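PDB 1YLL: conserved hypothetical protein from Pseudomonas aeruginosa, which is of unknown function but belongs to the HutD family of the cupin clan, which suggests a link to histidine utilisation. Local coordinates for residues M73-D78 against S97-T102; D134-A139 against Q175-W180; A152-G157 against H179-A184. All blocks are in the same frame, centred on the assembly; numbering follows the deposited sequence. Where two conformers were deposited one is given.

Interaction 1. Residues M73-D78 against S97-T102; sequences MRLRVD and SEVHCT
R74 and R76 on one strand pair with T102 and H100 on the other through reciprocal N-H to O=C bonds, which makes M73-D78 and S97-T102 antiparallel neighbours with strand axes 4.7 Å apart. Beyond V77 and V99, one more backbone bond runs from D78 N to E98 O, and the D78 carboxylate turns back on the opposite segment to add two side-chain bonds: OD2 takes the hydroxyl of S97 (OG to OD2 2.6 Å) and OD1 takes E98 N at 3.0 Å. Both donors come from above the carboxylate plane, and together they fix its rotation.

On the face of the arginines the flat groups lie over aliphatic carbons. The R76 chain runs extended and then bends at chi3 (71°), which lays its guanidinium over H100 CB with NH2 3.7 Å away, nearly parallel to the imidazole plane. A water joins R76 NH2 to E98 OE2. R74 likewise lies beside T102, CZ 4.0 Å from CG2, while its NE forms a salt bridge with E81. A second water links R74 O and T102 OG1.

The other face is apolar: L75 CD2 meets C101 CB at 3.6 Å, M73 CB touches C101 SG and V77 CG1 packs on S97 CB. This face is covered by F91 and F93 of strand 91-94 and by I65 and V67 of strand 62-69, while strand 53-55 continues the sheet beyond 99-103, adding F55.

Interaction 2. Residues D134-A139 against Q175-W180; sequences DWHGTA and QGLQHW
H179 reaches across to D134 with its imidazole, NE2 donating to OD2 at 2.7 Å. The carboxylate oxygen is met on its anti side, and the two planes are steeply inclined, 66° apart. Chi1 of -174° (CG anti to the backbone N) carries the ring across toward D134, with W135 O at its edge.

Backbone bonds join W135 to W180 and G137 to Q178 in both directions. Past the strand ends one water bridges T138 O and G176 O; another links W180 NE1 to A139 O.

Over the H179 ring lies H136 in an offset stack, centroids 4.0 Å apart and planes at 9°. H136 ND1 is buried without a partner, whereas NE2 makes a weak hydrogen bond to A90 O of a second subunit. On the opposite sheet face W180 CB lies over the W135 six-membered ring in a CH-pi contact, 3.7 Å from its centroid. R123 of the second subunit makes a cation-pi contact with W135.

H136 and G137 also pair with a strand of that subunit, so the sheet runs on across the interface from strand 132-137, the outermost of its four-stranded sheet within the chain, an edge-to-edge extension of a cupin-clan beta fold.

Interaction 3. Residues A152-G157 against H179-A184; sequences AISLQG and HWRLTA
L155 drops CD1 onto the W180 indole, 3.9 Å from the centroid of the six-membered ring and almost on its normal, while L155 CD2 touches W180 CH2. I153 reaches the same ring at its edge, CG2 lying 3.9 Å from W180 CE3. Its CG1 branch runs alongside L182, whose CD2 is 3.6 Å away, giving an apolar face of I153, L155 and L182 around the indole. L169 and A171 of strand 168-171 close over this face, as expected inside a beta-barrel of the cupin clan.

The other face is more polar: S154 OG lies 3.3 Å from R181 CB, and A152 CB packs against T183 CG2, tightly at 3.2 Å.

Paired backbone bonds between A152 and T183 and between S154 and R181 set the register. At the turn end Q156 N donates to H179 O, and the Q156 side chain, bent at chi2 (-66°), folds back so that OE1 accepts H179 N at 2.7 Å, from above its carbonyl plane. One water ties S154 OG, G157 N and H179 O together where the chain turns into strand 158-163, which borders 151-155 on its other edge; Q158 of a third subunit packs on S154.

In the fold
Interactions 2 and 3 share H179 and W180 and lie on the two edges of strand 178-184, their centres 11 Å apart: 132-137 borders it on one edge and 151-155 on the other. W180 is therefore packed by W135 and by L155, and H179 uses its backbone in interaction 3 and its ring in interaction 2. Interaction 1 lies on the opposite side of the chain's centre, about 35 Å from interaction 2 and 37 Å from interaction 3 between centres, in a separate four-stranded antiparallel sheet with the same strand order, consistent with the N- and C-terminal cupin halves of the family. A second subunit touches interaction 2 and a third interaction 3, whereas no other chain of the assembly touches interaction 1.

Interaction 1. Residues M73-D78 against S97-T102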
loop_
_atom_site.group_PDB
_atom_site.type_symbol
_atom_site.label_atom_id
_atom_site.label_comp_id
_atom_site.label_asym_id
_atom_site.label_seq_id
_atom_site.Cartn_x
_atom_site.Cartn_y
_atom_site.Cartn_z
HETATM N N MSE D 73 15.823 29.960 17.478
HETATM C CA MSE D 73 17.016 30.755 17.225
HETATM C C MSE D 73 16.680 31.993 16.405
HETATM O O MSE D 73 15.597 32.141 15.863
HETATM C CB MSE D 73 18.039 29.919 16.430
HETATM C CG MSE D 73 17.526 29.504 15.079
HETATM SE SE MSE D 73 18.815 28.448 14.017
HETATM C CE MSE D 73 17.683 28.125 12.487
ATOM N N ARG D 74 17.629 32.905 16.354
ATOM C CA ARG D 74 17.475 34.108 15.560
ATOM C C ARG D 74 18.760 34.179 14.752
ATOM O O ARG D 74 19.846 34.115 15.327
ATOM C CB ARG D 74 17.367 35.363 16.454
ATOM C CG ARG D 74 17.426 36.663 15.637
ATOM C CD ARG D 74 17.392 37.924 16.513
ATOM N NE ARG D 74 18.677 38.252 17.150
ATOM C CZ ARG D 74 18.882 38.270 18.472
ATOM N NH1 ARG D 74 17.894 37.973 19.307
ATOM N NH2 ARG D 74 20.075 38.592 18.960
ATOM N N LEU D 75 18.651 34.286 13.430
ATOM C CA LEU D 75 19.838 34.381 12.594
ATOM C C LEU D 75 20.083 35.816 12.153
ATOM O O LEU D 75 19.164 36.478 11.652
ATOM C CB LEU D 75 19.696 33.494 11.329
ATOM C CG LEU D 75 19.693 31.989 11.616
ATOM C CD1 LEU D 75 19.494 31.224 10.310
ATOM C CD2 LEU D 75 21.010 31.581 12.304
ATOM N N ARG D 76 21.306 36.302 12.344
ATOM C CA ARG D 76 21.646 37.638 11.858
ATOM C C ARG D 76 22.404 37.343 10.554
ATOM O O ARG D 76 23.468 36.735 10.577
ATOM C CB ARG D 76 22.554 38.372 12.841
ATOM C CG ARG D 76 22.702 39.842 12.515
ATOM C CD ARG D 76 23.605 40.498 13.544
ATOM N NE ARG D 76 24.977 40.062 13.362
ATOM C CZ ARG D 76 25.819 39.772 14.348
ATOM N NH1 ARG D 76 25.430 39.870 15.616
ATOM N NH2 ARG D 76 27.050 39.369 14.057
ATOM N N VAL D 77 21.833 37.749 9.425
ATOM C CA VAL D 77 22.407 37.470 8.110
ATOM C C VAL D 77 22.860 38.788 7.462
ATOM O O VAL D 77 22.031 39.630 7.143
ATOM C CB VAL D 77 21.349 36.814 7.209
ATOM C CG1 VAL D 77 21.993 36.344 5.896
ATOM C CG2 VAL D 77 20.693 35.631 7.962
ATOM N N ASP D 78 24.157 38.928 7.268
ATOM C CA ASP D 78 24.712 40.150 6.699
ATOM C C ASP D 78 24.160 41.353 7.458
ATOM O O ASP D 78 23.750 42.377 6.871
ATOM C CB ASP D 78 24.382 40.236 5.218
ATOM C CG ASP D 78 25.057 39.137 4.414
ATOM O OD1 ASP D 78 26.217 38.805 4.698
ATOM O OD2 ASP D 78 24.423 38.609 3.484
ATOM N N SER D 97 26.778 34.427 2.765
ATOM C CA SER D 97 26.490 35.456 3.754
ATOM C C SER D 97 27.213 35.235 5.077
ATOM O O SER D 97 27.617 34.118 5.417
ATOM C CB SER D 97 24.984 35.533 4.055
ATOM O OG SER D 97 24.235 36.110 2.995
ATOM N N GLU D 98 27.410 36.320 5.816
ATOM C CA GLU D 98 28.027 36.210 7.132
ATOM C C GLU D 98 26.788 35.977 7.983
ATOM O O GLU D 98 25.800 36.701 7.874
ATOM C CB GLU D 98 28.710 37.511 7.566
ATOM C CG GLU D 98 29.577 37.351 8.822
ATOM C CD GLU D 98 29.991 38.679 9.446
ATOM O OE1 GLU D 98 30.238 39.642 8.691
ATOM O OE2 GLU D 98 30.084 38.753 10.694
ATOM N N VAL D 99 26.852 34.958 8.820
ATOM C CA VAL D 99 25.727 34.577 9.658
ATOM C C VAL D 99 26.068 34.286 11.097
ATOM O O VAL D 99 26.987 33.538 11.380
ATOM C CB VAL D 99 25.047 33.313 9.063
ATOM C CG1 VAL D 99 23.857 32.897 9.920
ATOM C CG2 VAL D 99 24.585 33.606 7.624
ATOM N N HIS D 100 25.304 34.887 11.995
ATOM C CA HIS D 100 25.487 34.629 13.409
ATOM C C HIS D 100 24.178 34.050 13.939
ATOM O O HIS D 100 23.098 34.556 13.635
ATOM C CB HIS D 100 25.817 35.917 14.177
ATOM C CG HIS D 100 25.964 35.702 15.651
ATOM N ND1 HIS D 100 24.915 35.837 16.536
ATOM C CD2 HIS D 100 27.027 35.296 16.389
ATOM C CE1 HIS D 100 25.325 35.529 17.754
ATOM N NE2 HIS D 100 26.603 35.197 17.693
ATOM N N CYS D 101 24.282 32.974 14.721
ATOM C CA CYS D 101 23.106 32.349 15.280
ATOM C C CYS D 101 23.010 32.664 16.766
ATOM O O CYS D 101 23.953 32.422 17.512
ATOM C CB CYS D 101 23.211 30.838 15.112
ATOM S SG CYS D 101 21.939 29.907 16.011
ATOM N N THR D 102 21.878 33.218 17.181
ATOM C CA THR D 102 21.642 33.481 18.596
ATOM C C THR D 102 20.565 32.482 19.043
ATOM O O THR D 102 19.462 32.461 18.489
ATOM C CB THR D 102 21.098 34.908 18.810
ATOM O OG1 THR D 102 22.121 35.852 18.461
ATOM C CG2 THR D 102 20.683 35.119 20.239
HETATM O O HOH W 1 21.505 36.521 15.875
HETATM O O HOH W 2 27.826 38.352 11.730
#

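Interaction 2. Residues D134-A139 against Q175-W180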
loop_
_atom_site.group_PDB
_atom_site.type_symbol
_atom_site.label_atom_id
_atom_site.label_comp_id
_atom_site.label_asym_id
_atom_site.label_seq_id
_atom_site.Cartn_x
_atom_site.Cartn_y
_atom_site.Cartn_z
ATOM N N ASP D 134 -1.185 12.915 -0.080
ATOM C CA ASP D 134 -0.493 12.444 -1.266
ATOM C C ASP D 134 -0.239 13.602 -2.220
ATOM O O ASP D 134 -0.848 14.673 -2.103
ATOM C CB ASP D 134 -1.330 11.378 -2.006
ATOM C CG ASP D 134 -2.519 11.966 -2.768
ATOM O OD1 ASP D 134 -3.375 12.642 -2.159
ATOM O OD2 ASP D 134 -2.601 11.747 -3.994
ATOM N N TRP D 135 0.696 13.401 -3.142
ATOM C CA TRP D 135 0.951 14.399 -4.168
ATOM C C TRP D 135 1.550 13.660 -5.353
ATOM O O TRP D 135 1.934 12.489 -5.232
ATOM C CB TRP D 135 1.941 15.483 -3.671
ATOM C CG TRP D 135 3.381 15.080 -3.567
ATOM C CD1 TRP D 135 4.319 15.186 -4.552
ATOM C CD2 TRP D 135 4.040 14.517 -2.432
ATOM N NE1 TRP D 135 5.541 14.726 -4.090
ATOM C CE2 TRP D 135 5.394 14.313 -2.792
ATOM C CE3 TRP D 135 3.620 14.164 -1.138
ATOM C CZ2 TRP D 135 6.340 13.776 -1.907
ATOM C CZ3 TRP D 135 4.575 13.621 -0.249
ATOM C CH2 TRP D 135 5.912 13.439 -0.649
ATOM N N HIS D 136 1.556 14.322 -6.507
ATOM C CA HIS D 136 2.185 13.767 -7.705
ATOM C C HIS D 136 3.334 14.698 -8.041
ATOM O O HIS D 136 3.171 15.909 -7.990
ATOM C CB HIS D 136 1.227 13.742 -8.902
ATOM C CG HIS D 136 0.119 12.749 -8.769
ATOM N ND1 HIS D 136 0.054 11.571 -9.501
ATOM C CD2 HIS D 136 -0.988 12.768 -7.995
ATOM C CE1 HIS D 136 -1.049 10.913 -9.180
ATOM N NE2 HIS D 136 -1.698 11.614 -8.271
ATOM N N GLY D 137 4.487 14.154 -8.398
ATOM C CA GLY D 137 5.588 15.044 -8.752
ATOM C C GLY D 137 6.554 14.380 -9.700
ATOM O O GLY D 137 6.653 13.176 -9.707
ATOM N N THR D 138 7.279 15.159 -10.488
ATOM C CA THR D 138 8.228 14.570 -11.421
ATOM C C THR D 138 9.674 14.645 -10.940
ATOM O O THR D 138 10.581 14.181 -11.628
ATOM C CB THR D 138 8.144 15.250 -12.798
ATOM O OG1 THR D 138 9.126 14.692 -13.680
ATOM C CG2 THR D 138 8.381 16.718 -12.659
ATOM N N ALA D 139 9.897 15.215 -9.762
ATOM C CA ALA D 139 11.260 15.339 -9.245
ATOM C C ALA D 139 11.987 14.016 -9.292
ATOM O O ALA D 139 11.435 12.962 -8.921
ATOM C CB ALA D 139 11.249 15.870 -7.813
ATOM N N GLN D 175 12.183 8.566 -12.549
ATOM C CA GLN D 175 11.867 8.961 -13.924
ATOM C C GLN D 175 10.364 9.082 -14.111
ATOM O O GLN D 175 9.639 8.138 -13.819
ATOM C CB GLN D 175 12.379 7.910 -14.921
ATOM C CG GLN D 175 13.896 7.783 -15.055
ATOM C CD GLN D 175 14.546 8.949 -15.806
ATOM O OE1 GLN D 175 13.880 9.705 -16.510
ATOM N NE2 GLN D 175 15.864 9.080 -15.666
ATOM N N GLY D 176 9.916 10.240 -14.590
ATOM C CA GLY D 176 8.505 10.466 -14.846
ATOM C C GLY D 176 7.686 10.930 -13.646
ATOM O O GLY D 176 8.206 11.187 -12.559
ATOM N N LEU D 177 6.386 11.039 -13.863
ATOM C CA LEU D 177 5.477 11.462 -12.804
ATOM C C LEU D 177 5.299 10.366 -11.744
ATOM O O LEU D 177 4.937 9.213 -12.048
ATOM C CB LEU D 177 4.130 11.811 -13.439
ATOM C CG LEU D 177 3.235 13.030 -13.167
ATOM C CD1 LEU D 177 1.817 12.529 -13.014
ATOM C CD2 LEU D 177 3.678 13.892 -11.981
ATOM N N GLN D 178 5.531 10.736 -10.487
ATOM C CA GLN D 178 5.412 9.824 -9.365
ATOM C C GLN D 178 4.238 10.159 -8.473
ATOM O O GLN D 178 3.947 11.341 -8.224
ATOM C CB GLN D 178 6.683 9.872 -8.500
ATOM C CG GLN D 178 8.015 9.775 -9.275
ATOM C CD GLN D 178 8.177 8.435 -10.011
ATOM O OE1 GLN D 178 8.743 8.381 -11.113
ATOM N NE2 GLN D 178 7.688 7.370 -9.410
ATOM N N HIS D 179 3.578 9.132 -7.959
ATOM C CA HIS D 179 2.472 9.341 -7.045
ATOM C C HIS D 179 2.916 8.886 -5.662
ATOM O O HIS D 179 3.116 7.697 -5.405
ATOM C CB HIS D 179 1.209 8.573 -7.477
ATOM C CG HIS D 179 0.022 8.885 -6.631
ATOM N ND1 HIS D 179 -1.127 8.121 -6.642
ATOM C CD2 HIS D 179 -0.189 9.870 -5.721
ATOM C CE1 HIS D 179 -1.991 8.619 -5.772
ATOM N NE2 HIS D 179 -1.446 9.681 -5.201
ATOM N N TRP D 180 3.115 9.852 -4.773
ATOM C CA TRP D 180 3.559 9.593 -3.410
ATOM C C TRP D 180 2.428 9.724 -2.402
ATOM O O TRP D 180 1.701 10.719 -2.415
ATOM C CB TRP D 180 4.644 10.609 -2.992
ATOM C CG TRP D 180 5.905 10.528 -3.761
ATOM C CD1 TRP D 180 6.294 11.313 -4.815
ATOM C CD2 TRP D 180 6.981 9.633 -3.504
ATOM N NE1 TRP D 180 7.552 10.959 -5.218
ATOM C CE2 TRP D 180 8.000 9.928 -4.432
ATOM C CE3 TRP D 180 7.180 8.605 -2.569
ATOM C CZ2 TRP D 180 9.215 9.233 -4.457
ATOM C CZ3 TRP D 180 8.408 7.902 -2.591
ATOM C CH2 TRP D 180 9.395 8.227 -3.527
HETATM O O HOH W 3 8.773 12.694 -7.578
HETATM O O HOH W 4 10.590 11.174 -11.244
#

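Interaction 3. Residues A152-G157 against H179-A184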
loop_
_atom_site.group_PDB
_atom_site.type_symbol
_atom_site.label_atom_id
_atom_site.label_comp_id
_atom_site.label_asym_id
_atom_site.label_seq_id
_atom_site.Cartn_x
_atom_site.Cartn_y
_atom_site.Cartn_z
ATOM N N ALA D 152 4.159 6.038 7.174
ATOM C CA ALA D 152 4.298 4.992 6.176
ATOM C C ALA D 152 4.256 5.648 4.793
ATOM O O ALA D 152 3.449 6.536 4.550
ATOM C CB ALA D 152 3.175 3.964 6.314
ATOM N N ILE D 153 5.110 5.175 3.898
ATOM C CA ILE D 153 5.197 5.739 2.557
ATOM C C ILE D 153 4.890 4.743 1.456
ATOM O O ILE D 153 5.358 3.604 1.485
ATOM C CB ILE D 153 6.625 6.237 2.232
ATOM C CG1 ILE D 153 7.167 7.117 3.345
ATOM C CG2 ILE D 153 6.606 7.021 0.927
ATOM C CD1 ILE D 153 8.644 7.500 3.143
ATOM N N SER D 154 4.096 5.166 0.483
ATOM C CA SER D 154 3.843 4.284 -0.634
ATOM C C SER D 154 4.145 5.099 -1.887
ATOM O O SER D 154 3.996 6.321 -1.882
ATOM C CB SER D 154 2.402 3.787 -0.621
ATOM O OG SER D 154 1.520 4.824 -0.959
ATOM N N LEU D 155 4.618 4.416 -2.928
ATOM C CA LEU D 155 4.956 5.028 -4.209
ATOM C C LEU D 155 4.232 4.221 -5.290
ATOM O O LEU D 155 4.401 2.996 -5.371
ATOM C CB LEU D 155 6.466 4.986 -4.439
ATOM C CG LEU D 155 7.048 5.340 -5.823
ATOM C CD1 LEU D 155 6.606 6.733 -6.264
ATOM C CD2 LEU D 155 8.563 5.297 -5.745
ATOM N N GLN D 156 3.451 4.909 -6.117
ATOM C CA GLN D 156 2.653 4.265 -7.172
ATOM C C GLN D 156 1.727 3.194 -6.569
ATOM O O GLN D 156 1.474 2.150 -7.186
ATOM C CB GLN D 156 3.553 3.655 -8.258
ATOM C CG GLN D 156 4.709 4.550 -8.754
ATOM C CD GLN D 156 4.271 5.803 -9.507
ATOM O OE1 GLN D 156 3.482 6.608 -9.009
ATOM N NE2 GLN D 156 4.804 5.981 -10.713
ATOM N N GLY D 157 1.229 3.463 -5.365
ATOM C CA GLY D 157 0.311 2.564 -4.677
ATOM C C GLY D 157 0.921 1.406 -3.904
ATOM O O GLY D 157 0.208 0.640 -3.252
ATOM N N HIS D 179 3.578 9.132 -7.959
ATOM C CA HIS D 179 2.472 9.341 -7.045
ATOM C C HIS D 179 2.916 8.886 -5.662
ATOM O O HIS D 179 3.116 7.697 -5.405
ATOM C CB HIS D 179 1.209 8.573 -7.477
ATOM C CG HIS D 179 0.022 8.885 -6.631
ATOM N ND1 HIS D 179 -1.127 8.121 -6.642
ATOM C CD2 HIS D 179 -0.189 9.870 -5.721
ATOM C CE1 HIS D 179 -1.991 8.619 -5.772
ATOM N NE2 HIS D 179 -1.446 9.681 -5.201
ATOM N N TRP D 180 3.115 9.852 -4.773
ATOM C CA TRP D 180 3.559 9.593 -3.410
ATOM C C TRP D 180 2.428 9.724 -2.402
ATOM O O TRP D 180 1.701 10.719 -2.415
ATOM C CB TRP D 180 4.644 10.609 -2.992
ATOM C CG TRP D 180 5.905 10.528 -3.761
ATOM C CD1 TRP D 180 6.294 11.313 -4.815
ATOM C CD2 TRP D 180 6.981 9.633 -3.504
ATOM N NE1 TRP D 180 7.552 10.959 -5.218
ATOM C CE2 TRP D 180 8.000 9.928 -4.432
ATOM C CE3 TRP D 180 7.180 8.605 -2.569
ATOM C CZ2 TRP D 180 9.215 9.233 -4.457
ATOM C CZ3 TRP D 180 8.408 7.902 -2.591
ATOM C CH2 TRP D 180 9.395 8.227 -3.527
ATOM N N ARG D 181 2.306 8.752 -1.496
ATOM C CA ARG D 181 1.275 8.805 -0.472
ATOM C C ARG D 181 1.868 8.501 0.897
ATOM O O ARG D 181 2.620 7.550 1.046
ATOM C CB ARG D 181 0.141 7.816 -0.774
ATOM C CG ARG D 181 -0.977 7.903 0.287
ATOM C CD ARG D 181 -2.083 6.873 0.059
ATOM N NE ARG D 181 -2.685 7.000 -1.258
ATOM C CZ ARG D 181 -3.409 8.043 -1.658
ATOM N NH1 ARG D 181 -3.635 9.061 -0.834
ATOM N NH2 ARG D 181 -3.899 8.071 -2.893
ATOM N N LEU D 182 1.561 9.325 1.892
ATOM C CA LEU D 182 2.070 9.095 3.231
ATOM C C LEU D 182 0.877 8.861 4.134
ATOM O O LEU D 182 -0.174 9.487 3.976
ATOM C CB LEU D 182 2.813 10.319 3.753
ATOM C CG LEU D 182 3.913 10.849 2.833
ATOM C CD1 LEU D 182 4.487 12.099 3.483
ATOM C CD2 LEU D 182 4.973 9.842 2.613
ATOM N N THR D 183 1.061 7.979 5.102
ATOM C CA THR D 183 -0.001 7.696 6.043
ATOM C C THR D 183 0.572 7.642 7.459
ATOM O O THR D 183 1.740 7.301 7.652
ATOM C CB THR D 183 -0.678 6.377 5.687
ATOM O OG1 THR D 183 -1.697 6.103 6.650
ATOM C CG2 THR D 183 0.322 5.266 5.679
ATOM N N ALA D 184 -0.232 8.039 8.442
ATOM C CA ALA D 184 0.211 8.013 9.830
ATOM C C ALA D 184 -0.983 7.849 10.776
ATOM O O ALA D 184 -2.052 8.372 10.512
ATOM C CB ALA D 184 0.958 9.300 10.150
HETATM O O HOH W 5 1.430 5.782 -3.822
#